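PDB 4XVH: carbohydrate esterase family 2 (CE2), which probably removes acetyl groups from plant-cell-wall polysaccharides such as xylan, using an SGNH-type hydrolase domain joined to a beta-sandwich jelly-roll domain. Local coordinates for residues Thr12-Val22 against Gly88-Thr96. Residues are numbered along the deposited sequence; the frame is centred on the assembly and turned at random.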
# COMPACT_ATOMS: atom_id res chain seq x y z
N THR A 12 18.05 8.31 3.46
CA THR A 12 17.31 8.90 4.58
C THR A 12 16.86 7.88 5.62
O THR A 12 16.57 8.25 6.75
CB THR A 12 16.06 9.58 4.08
OG1 THR A 12 15.19 8.57 3.54
CG2 THR A 12 16.40 10.64 3.01
N LYS A 13 16.75 6.62 5.22
CA LYS A 13 16.18 5.56 6.04
C LYS A 13 14.80 5.93 6.60
O LYS A 13 14.41 5.51 7.70
CB LYS A 13 17.14 5.17 7.16
CG LYS A 13 18.43 4.54 6.63
CD LYS A 13 19.19 3.77 7.71
CE LYS A 13 19.72 4.67 8.80
NZ LYS A 13 20.52 3.88 9.81
N GLU A 14 14.06 6.70 5.80
CA GLU A 14 12.70 7.11 6.18
C GLU A 14 11.68 6.05 5.81
O GLU A 14 11.57 5.65 4.64
CB GLU A 14 12.33 8.44 5.51
CG GLU A 14 10.91 8.95 5.85
CD GLU A 14 10.53 10.17 5.02
OE1 GLU A 14 11.19 10.42 3.98
OE2 GLU A 14 9.61 10.91 5.42
N LEU A 15 10.95 5.59 6.82
CA LEU A 15 9.78 4.77 6.58
C LEU A 15 8.64 5.70 6.22
O LEU A 15 7.98 6.28 7.09
CB LEU A 15 9.45 3.92 7.80
CG LEU A 15 10.63 3.07 8.29
CD1 LEU A 15 10.09 2.24 9.47
CD2 LEU A 15 11.19 2.14 7.17
N SER A 16 8.44 5.86 4.93
CA SER A 16 7.50 6.84 4.40
C SER A 16 6.25 6.16 3.84
O SER A 16 5.15 6.38 4.32
CB SER A 16 8.18 7.67 3.30
OG SER A 16 7.25 8.55 2.72
N TRP A 17 6.41 5.33 2.81
CA TRP A 17 5.25 4.62 2.26
C TRP A 17 4.64 3.62 3.28
O TRP A 17 5.33 3.13 4.18
CB TRP A 17 5.65 3.90 0.96
CG TRP A 17 6.07 4.83 -0.13
CD1 TRP A 17 7.34 4.99 -0.64
CD2 TRP A 17 5.25 5.79 -0.83
NE1 TRP A 17 7.34 5.96 -1.63
CE2 TRP A 17 6.07 6.47 -1.76
CE3 TRP A 17 3.89 6.15 -0.74
CZ2 TRP A 17 5.58 7.47 -2.62
CZ3 TRP A 17 3.40 7.14 -1.60
CH2 TRP A 17 4.25 7.78 -2.52
N PRO A 18 3.34 3.32 3.14
CA PRO A 18 2.71 2.30 3.98
C PRO A 18 3.41 0.97 3.79
O PRO A 18 3.86 0.67 2.67
CB PRO A 18 1.27 2.21 3.44
CG PRO A 18 1.04 3.54 2.75
CD PRO A 18 2.40 3.86 2.15
N GLY A 19 3.50 0.18 4.85
CA GLY A 19 4.04 -1.17 4.74
C GLY A 19 5.55 -1.21 4.80
O GLY A 19 6.11 -2.31 4.93
N THR A 20 6.23 -0.06 4.72
CA THR A 20 7.69 -0.11 4.74
C THR A 20 8.23 -0.46 6.13
O THR A 20 7.56 -0.23 7.15
CB THR A 20 8.33 1.21 4.28
OG1 THR A 20 7.76 2.30 5.02
CG2 THR A 20 8.10 1.40 2.75
N GLY A 21 9.45 -0.98 6.19
CA GLY A 21 9.96 -1.39 7.49
C GLY A 21 11.23 -2.19 7.41
O GLY A 21 12.04 -1.99 6.50
N VAL A 22 11.45 -3.08 8.39
CA VAL A 22 12.72 -3.81 8.44
C VAL A 22 12.48 -5.22 8.94
O VAL A 22 11.51 -5.49 9.69
CB VAL A 22 13.77 -3.13 9.34
CG1 VAL A 22 14.21 -1.76 8.77
CG2 VAL A 22 13.25 -2.99 10.79
N GLY A 88 2.32 11.24 8.82
CA GLY A 88 3.68 11.47 9.31
C GLY A 88 4.63 10.42 8.77
O GLY A 88 4.25 9.62 7.92
N SER A 89 5.85 10.40 9.28
CA SER A 89 6.77 9.33 8.92
C SER A 89 7.74 9.03 10.08
O SER A 89 7.80 9.77 11.05
CB SER A 89 7.54 9.68 7.65
OG SER A 89 8.32 10.84 7.84
N ILE A 90 8.49 7.92 9.97
CA ILE A 90 9.50 7.57 10.96
C ILE A 90 10.87 7.53 10.30
O ILE A 90 11.04 6.90 9.26
CB ILE A 90 9.21 6.20 11.63
CG1 ILE A 90 7.85 6.25 12.35
CG2 ILE A 90 10.34 5.87 12.61
CD1 ILE A 90 7.20 4.88 12.60
N PHE A 91 11.85 8.24 10.86
CA PHE A 91 13.21 8.13 10.34
C PHE A 91 14.01 7.18 11.23
O PHE A 91 14.20 7.45 12.42
CB PHE A 91 13.88 9.50 10.26
CG PHE A 91 13.30 10.41 9.20
CD1 PHE A 91 12.09 11.07 9.41
CD2 PHE A 91 13.99 10.64 8.01
CE1 PHE A 91 11.56 11.92 8.42
CE2 PHE A 91 13.47 11.49 7.02
CZ PHE A 91 12.27 12.13 7.24
N LEU A 92 14.47 6.06 10.66
CA LEU A 92 15.14 5.03 11.43
C LEU A 92 16.57 5.41 11.75
O LEU A 92 17.24 6.09 10.96
CB LEU A 92 15.11 3.68 10.70
CG LEU A 92 13.73 3.00 10.62
CD1 LEU A 92 13.87 1.60 10.09
CD2 LEU A 92 13.10 2.95 12.00
N GLY A 93 17.04 4.96 12.92
CA GLY A 93 18.44 5.07 13.31
C GLY A 93 19.15 3.73 13.18
O GLY A 93 18.95 3.01 12.19
N ASN A 94 19.98 3.38 14.15
CA ASN A 94 20.65 2.09 14.13
C ASN A 94 19.93 1.00 14.92
O ASN A 94 19.25 1.27 15.90
CB ASN A 94 22.07 2.25 14.62
CG ASN A 94 22.91 3.08 13.66
OD1 ASN A 94 22.82 2.93 12.44
ND2 ASN A 94 23.78 3.93 14.23
N ILE A 95 20.10 -0.24 14.47
CA ILE A 95 19.49 -1.38 15.12
C ILE A 95 20.52 -2.11 15.94
O ILE A 95 21.60 -2.42 15.44
CB ILE A 95 18.86 -2.32 14.10
CG1 ILE A 95 17.87 -1.52 13.25
CG2 ILE A 95 18.22 -3.51 14.83
CD1 ILE A 95 16.97 -2.33 12.34
N THR A 96 20.19 -2.37 17.21
CA THR A 96 21.15 -2.98 18.13
C THR A 96 20.54 -4.21 18.81
O THR A 96 19.33 -4.36 18.82
CB THR A 96 21.60 -1.99 19.21
OG1 THR A 96 20.45 -1.54 19.93
CG2 THR A 96 22.32 -0.80 18.59
O HOH W 1 17.13 8.30 9.33
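L15 and L92 meet on the inner side of a short antiparallel pairing between strands 14-15 and 88-97. L15 CD1 lies 3.9 Å from L92 CD1. V22, from the start of strand 21-28, meets the same leucine tip to tip, with its CG1 3.6 Å from L92 CD1. L79 and Y4 also touch V22, and I33 touches L92. This tightly packed side is consistent with the core between the two sheets of the beta-sandwich domain. L15 and I90 form a hydrogen-bonded pair. L15 N to I90 O is 2.8 Å, and the return bond is weak. L92 N also donates to K13 O.

E14 and F91 occupy the other face as a non-hydrogen-bonded pair. With CG anti to the backbone N (chi1 -180°) and the chain extended, E14 lies over the F91 ring. Its CG sits 3.8 Å from the ring centroid in a CH-pi contact. The carboxylate stacks nearly parallel to the ring, 17° apart, but displaced past its CZ rim. S89 OG donates to E14 OE2 at 2.7 Å, on the anti lone pair.

The looser side is at K13, where the contact reaches solvent. K13 NZ donates a hydrogen bond to G93 O, 3.0 Å away and well above the carbonyl plane. One water donates to both T12 O and L92 O. The S89 hydroxyl probably favours a charged E14, held above the CZ rim of F91, while L15, L92 and V22 pack the opposite face through apolar contacts.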